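Omega-class glutathione S-transferase (Bombyx mori, PDB 3WD6) binds glutathione and, as an omega-class family member, probably catalyses glutathione transfer and glutathione-dependent reduction of dehydroascorbate. Local coordinates at residues V148-L162 with R197-Y211. Residues are numbered along the deposited sequence; the frame is centred on the assembly and turned at random.
Sequences VAAYHKALDFIQEQL and RVRLEPSKYSLLLEY
Q159 pushes its extended side chain in at the start of helix 206-216, where the amide bonds to backbone on either side of the N-cap Y205. Q159 OE1 accepts a hydrogen bond from L208 N at 2.8 Å, in the carbonyl plane and on a lone pair, while Q159 NE2 donates one to K204 O at 3.0 Å. With CG anti to the backbone N (chi1 -169°), the chain passes between L207 and the Y205 ring, its amide only 19° off the plane of that ring. With an alanine here, L208 N and K204 O would probably lose their side-chain partner and a gap would open between Y205 and L207. Y205 is the next bump: its ring slides in among H152, L155 and D156, with Y205 CE1 3.6 Å from L155 CB, and Y205 OH donates to D156 OD1 at 2.6 Å, coming from above the carboxylate plane. All this lies in the all-helical C-terminal domain of the glutathione transferase fold, away from the glutathione site, where helix 145-165 meets helix 206-216 and the loop leading into it; the short helical segments cross at 75°. Beside Y205, L155 makes the apolar fit, setting CD1 against L200 CD2 at 3.3 Å and CB against L208 CD2, and F186 of helix 177-189 packs on it as well. Y151 meets the V198 side chain nearly at right angles, Y151 OH donating to V198 O (2.8 Å), on a lone pair, and lying beside V198 CG1. At the far end L162 drops CD2 onto Y211 CB at 3.5 Å, with L207 alongside, while Y211 OH is hydrogen-bonded to D179 OD1.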
# COMPACT_ATOMS: atom_id res chain seq x y z
N VAL A 148 -17.97 -6.34 8.57
CA VAL A 148 -17.17 -6.49 9.77
C VAL A 148 -16.76 -7.95 10.01
O VAL A 148 -15.60 -8.23 10.34
CB VAL A 148 -17.87 -5.90 11.01
CG1 VAL A 148 -17.06 -6.20 12.29
CG2 VAL A 148 -18.04 -4.39 10.84
N ALA A 149 -17.69 -8.88 9.83
CA ALA A 149 -17.38 -10.29 10.00
C ALA A 149 -16.36 -10.81 8.96
O ALA A 149 -15.43 -11.55 9.30
CB ALA A 149 -18.66 -11.12 9.96
N ALA A 150 -16.54 -10.42 7.70
CA ALA A 150 -15.64 -10.84 6.64
C ALA A 150 -14.21 -10.37 6.94
O ALA A 150 -13.23 -11.12 6.79
CB ALA A 150 -16.11 -10.29 5.30
N TYR A 151 -14.11 -9.12 7.36
CA TYR A 151 -12.86 -8.52 7.78
C TYR A 151 -12.17 -9.36 8.86
O TYR A 151 -10.97 -9.63 8.78
CB TYR A 151 -13.16 -7.08 8.24
CG TYR A 151 -12.18 -6.45 9.21
CD1 TYR A 151 -10.96 -5.93 8.77
CD2 TYR A 151 -12.50 -6.32 10.56
CE1 TYR A 151 -10.08 -5.33 9.66
CE2 TYR A 151 -11.63 -5.71 11.45
CZ TYR A 151 -10.42 -5.23 11.00
OH TYR A 151 -9.56 -4.62 11.90
N HIS A 152 -12.93 -9.79 9.86
CA HIS A 152 -12.38 -10.64 10.92
C HIS A 152 -11.95 -12.00 10.41
O HIS A 152 -10.97 -12.56 10.91
CB HIS A 152 -13.37 -10.81 12.08
CG HIS A 152 -13.42 -9.63 12.98
ND1 HIS A 152 -14.43 -8.69 12.92
CD2 HIS A 152 -12.57 -9.21 13.95
CE1 HIS A 152 -14.21 -7.75 13.83
NE2 HIS A 152 -13.08 -8.04 14.46
N LYS A 153 -12.68 -12.54 9.44
CA LYS A 153 -12.29 -13.79 8.80
C LYS A 153 -10.95 -13.55 8.14
O LYS A 153 -10.08 -14.42 8.14
CB LYS A 153 -13.30 -14.19 7.72
CG LYS A 153 -14.41 -15.13 8.18
CD LYS A 153 -15.11 -15.79 6.97
CE LYS A 153 -14.23 -16.90 6.35
NZ LYS A 153 -14.66 -17.36 5.00
N ALA A 154 -10.82 -12.36 7.56
CA ALA A 154 -9.62 -11.97 6.86
C ALA A 154 -8.44 -11.98 7.83
O ALA A 154 -7.41 -12.62 7.56
CB ALA A 154 -9.81 -10.59 6.22
N LEU A 155 -8.60 -11.29 8.95
CA LEU A 155 -7.54 -11.24 9.95
C LEU A 155 -7.21 -12.64 10.47
O LEU A 155 -6.04 -13.02 10.56
CB LEU A 155 -7.93 -10.31 11.10
CG LEU A 155 -8.33 -8.90 10.66
CD1 LEU A 155 -8.86 -8.12 11.85
CD2 LEU A 155 -7.16 -8.17 10.00
N ASP A 156 -8.25 -13.42 10.80
CA ASP A 156 -8.06 -14.77 11.31
C ASP A 156 -7.17 -15.57 10.38
O ASP A 156 -6.21 -16.23 10.81
CB ASP A 156 -9.40 -15.51 11.49
CG ASP A 156 -10.25 -14.92 12.60
OD1 ASP A 156 -9.71 -14.21 13.49
OD2 ASP A 156 -11.49 -15.17 12.60
N PHE A 157 -7.50 -15.53 9.09
CA PHE A 157 -6.81 -16.34 8.09
C PHE A 157 -5.35 -15.93 8.04
O PHE A 157 -4.45 -16.79 8.06
CB PHE A 157 -7.46 -16.16 6.72
CG PHE A 157 -6.81 -16.96 5.63
CD1 PHE A 157 -7.20 -18.27 5.38
CD2 PHE A 157 -5.81 -16.41 4.83
CE1 PHE A 157 -6.62 -19.02 4.37
CE2 PHE A 157 -5.21 -17.16 3.81
CZ PHE A 157 -5.63 -18.47 3.57
N ILE A 158 -5.10 -14.63 7.98
CA ILE A 158 -3.74 -14.12 7.87
C ILE A 158 -2.90 -14.47 9.11
O ILE A 158 -1.80 -15.04 9.00
CB ILE A 158 -3.73 -12.63 7.58
CG1 ILE A 158 -4.41 -12.39 6.23
CG2 ILE A 158 -2.30 -12.10 7.57
CD1 ILE A 158 -4.55 -10.92 5.84
N GLN A 159 -3.43 -14.16 10.29
CA GLN A 159 -2.77 -14.55 11.54
C GLN A 159 -2.44 -16.04 11.56
O GLN A 159 -1.34 -16.42 11.94
CB GLN A 159 -3.64 -14.20 12.74
CG GLN A 159 -2.91 -14.33 14.08
CD GLN A 159 -3.70 -13.65 15.19
OE1 GLN A 159 -3.19 -12.76 15.90
NE2 GLN A 159 -4.95 -14.06 15.33
N GLU A 160 -3.39 -16.87 11.14
CA GLU A 160 -3.15 -18.32 11.13
C GLU A 160 -1.99 -18.71 10.19
O GLU A 160 -1.16 -19.56 10.54
CB GLU A 160 -4.45 -19.10 10.82
CG GLU A 160 -4.42 -20.61 11.16
CD GLU A 160 -4.24 -20.91 12.67
OE1 GLU A 160 -4.58 -20.04 13.52
OE2 GLU A 160 -3.77 -22.03 13.02
N GLN A 161 -1.92 -18.09 9.02
CA GLN A 161 -0.81 -18.34 8.12
C GLN A 161 0.52 -18.02 8.81
O GLN A 161 1.49 -18.82 8.75
CB GLN A 161 -0.96 -17.52 6.84
CG GLN A 161 -2.20 -17.87 6.03
CD GLN A 161 -2.40 -19.37 5.92
OE1 GLN A 161 -1.51 -20.10 5.48
NE2 GLN A 161 -3.57 -19.84 6.35
N LEU A 162 0.56 -16.86 9.48
CA LEU A 162 1.74 -16.47 10.24
C LEU A 162 2.00 -17.50 11.35
O LEU A 162 3.12 -18.00 11.51
CB LEU A 162 1.58 -15.05 10.81
CG LEU A 162 2.81 -14.36 11.43
CD1 LEU A 162 3.93 -14.16 10.41
CD2 LEU A 162 2.43 -13.01 12.03
N ARG A 197 -15.64 -1.08 15.19
CA ARG A 197 -15.78 -2.12 14.17
C ARG A 197 -14.43 -2.57 13.62
O ARG A 197 -14.37 -3.50 12.80
CB ARG A 197 -16.65 -1.59 13.03
CG ARG A 197 -17.95 -0.92 13.49
CD ARG A 197 -18.66 -0.20 12.34
NE ARG A 197 -17.98 1.03 11.95
CZ ARG A 197 -18.40 1.85 10.99
NH1 ARG A 197 -19.51 1.56 10.31
NH2 ARG A 197 -17.72 2.95 10.70
N VAL A 198 -13.36 -1.92 14.06
CA VAL A 198 -12.02 -2.19 13.55
C VAL A 198 -11.05 -2.63 14.65
O VAL A 198 -10.19 -3.47 14.42
CB VAL A 198 -11.43 -0.95 12.85
CG1 VAL A 198 -10.06 -1.26 12.25
CG2 VAL A 198 -12.40 -0.41 11.80
N ARG A 199 -11.18 -2.04 15.84
CA ARG A 199 -10.24 -2.29 16.94
C ARG A 199 -10.04 -3.79 17.13
O ARG A 199 -10.99 -4.57 17.04
CB ARG A 199 -10.73 -1.64 18.24
CG ARG A 199 -9.61 -1.38 19.26
CD ARG A 199 -10.14 -0.99 20.66
NE ARG A 199 -10.62 -2.15 21.42
CZ ARG A 199 -9.88 -2.83 22.31
NH1 ARG A 199 -8.63 -2.47 22.57
NH2 ARG A 199 -10.41 -3.88 22.94
N LEU A 200 -8.81 -4.19 17.41
CA LEU A 200 -8.49 -5.60 17.55
C LEU A 200 -8.42 -6.02 19.01
O LEU A 200 -7.67 -5.43 19.80
CB LEU A 200 -7.17 -5.91 16.85
CG LEU A 200 -7.15 -5.70 15.33
CD1 LEU A 200 -5.82 -6.15 14.73
CD2 LEU A 200 -8.32 -6.44 14.68
N GLU A 201 -9.20 -7.03 19.38
CA GLU A 201 -9.14 -7.59 20.73
C GLU A 201 -7.75 -8.22 20.92
O GLU A 201 -7.37 -9.14 20.20
CB GLU A 201 -10.26 -8.62 20.93
CG GLU A 201 -10.59 -8.93 22.40
CD GLU A 201 -9.58 -9.87 23.08
OE1 GLU A 201 -9.14 -10.87 22.45
OE2 GLU A 201 -9.23 -9.62 24.26
N PRO A 202 -7.00 -7.71 21.90
CA PRO A 202 -5.58 -8.06 22.07
C PRO A 202 -5.31 -9.51 22.47
O PRO A 202 -4.17 -9.94 22.34
CB PRO A 202 -5.10 -7.10 23.18
CG PRO A 202 -6.16 -6.04 23.27
CD PRO A 202 -7.44 -6.70 22.88
N SER A 203 -6.29 -10.24 22.98
CA SER A 203 -6.03 -11.66 23.22
C SER A 203 -6.12 -12.43 21.89
O SER A 203 -5.15 -13.10 21.47
CB SER A 203 -6.98 -12.25 24.27
OG SER A 203 -8.32 -12.36 23.79
N LYS A 204 -7.27 -12.29 21.22
CA LYS A 204 -7.49 -12.91 19.91
C LYS A 204 -6.38 -12.57 18.89
O LYS A 204 -5.90 -13.44 18.16
CB LYS A 204 -8.86 -12.51 19.37
CG LYS A 204 -9.38 -13.43 18.26
CD LYS A 204 -10.88 -13.19 18.00
CE LYS A 204 -11.46 -14.31 17.14
NZ LYS A 204 -12.84 -14.01 16.65
N TYR A 205 -5.96 -11.31 18.86
CA TYR A 205 -5.08 -10.89 17.79
C TYR A 205 -3.68 -10.50 18.25
O TYR A 205 -2.97 -9.74 17.57
CB TYR A 205 -5.75 -9.78 16.95
CG TYR A 205 -6.96 -10.30 16.21
CD1 TYR A 205 -6.82 -11.13 15.10
CD2 TYR A 205 -8.25 -9.99 16.64
CE1 TYR A 205 -7.93 -11.61 14.41
CE2 TYR A 205 -9.37 -10.47 15.96
CZ TYR A 205 -9.20 -11.28 14.85
OH TYR A 205 -10.30 -11.76 14.17
N SER A 206 -3.25 -11.06 19.38
CA SER A 206 -1.96 -10.69 19.92
C SER A 206 -0.81 -11.00 18.95
O SER A 206 0.16 -10.26 18.87
CB SER A 206 -1.71 -11.33 21.29
OG SER A 206 -1.16 -12.62 21.15
N LEU A 207 -0.91 -12.09 18.21
CA LEU A 207 0.16 -12.44 17.29
C LEU A 207 0.19 -11.43 16.14
O LEU A 207 1.26 -10.98 15.72
CB LEU A 207 -0.01 -13.85 16.75
CG LEU A 207 1.13 -14.25 15.80
CD1 LEU A 207 2.46 -14.31 16.55
CD2 LEU A 207 0.83 -15.58 15.10
N LEU A 208 -0.99 -11.08 15.63
CA LEU A 208 -1.10 -10.11 14.54
C LEU A 208 -0.65 -8.70 14.99
O LEU A 208 0.06 -7.98 14.27
CB LEU A 208 -2.52 -10.09 14.00
CG LEU A 208 -2.75 -9.49 12.62
CD1 LEU A 208 -1.75 -10.04 11.63
CD2 LEU A 208 -4.19 -9.78 12.15
N LEU A 209 -1.06 -8.32 16.20
CA LEU A 209 -0.65 -7.04 16.74
C LEU A 209 0.87 -6.97 16.93
O LEU A 209 1.48 -5.93 16.71
CB LEU A 209 -1.38 -6.76 18.04
CG LEU A 209 -2.86 -6.42 17.80
CD1 LEU A 209 -3.71 -6.61 19.06
CD2 LEU A 209 -2.97 -5.00 17.28
N GLU A 210 1.47 -8.09 17.32
CA GLU A 210 2.93 -8.17 17.44
C GLU A 210 3.62 -8.03 16.08
O GLU A 210 4.61 -7.29 15.93
CB GLU A 210 3.31 -9.50 18.09
CG GLU A 210 4.81 -9.71 18.32
CD GLU A 210 5.10 -11.14 18.80
OE1 GLU A 210 6.31 -11.49 18.94
OE2 GLU A 210 4.12 -11.91 19.02
N TYR A 211 3.09 -8.74 15.09
CA TYR A 211 3.59 -8.68 13.72
C TYR A 211 3.51 -7.24 13.18
O TYR A 211 4.44 -6.76 12.55
CB TYR A 211 2.78 -9.66 12.86
CG TYR A 211 2.83 -9.47 11.37
CD1 TYR A 211 3.91 -9.95 10.62
CD2 TYR A 211 1.77 -8.87 10.69
CE1 TYR A 211 3.95 -9.80 9.23
CE2 TYR A 211 1.81 -8.71 9.29
CZ TYR A 211 2.89 -9.18 8.58
OH TYR A 211 2.92 -9.03 7.21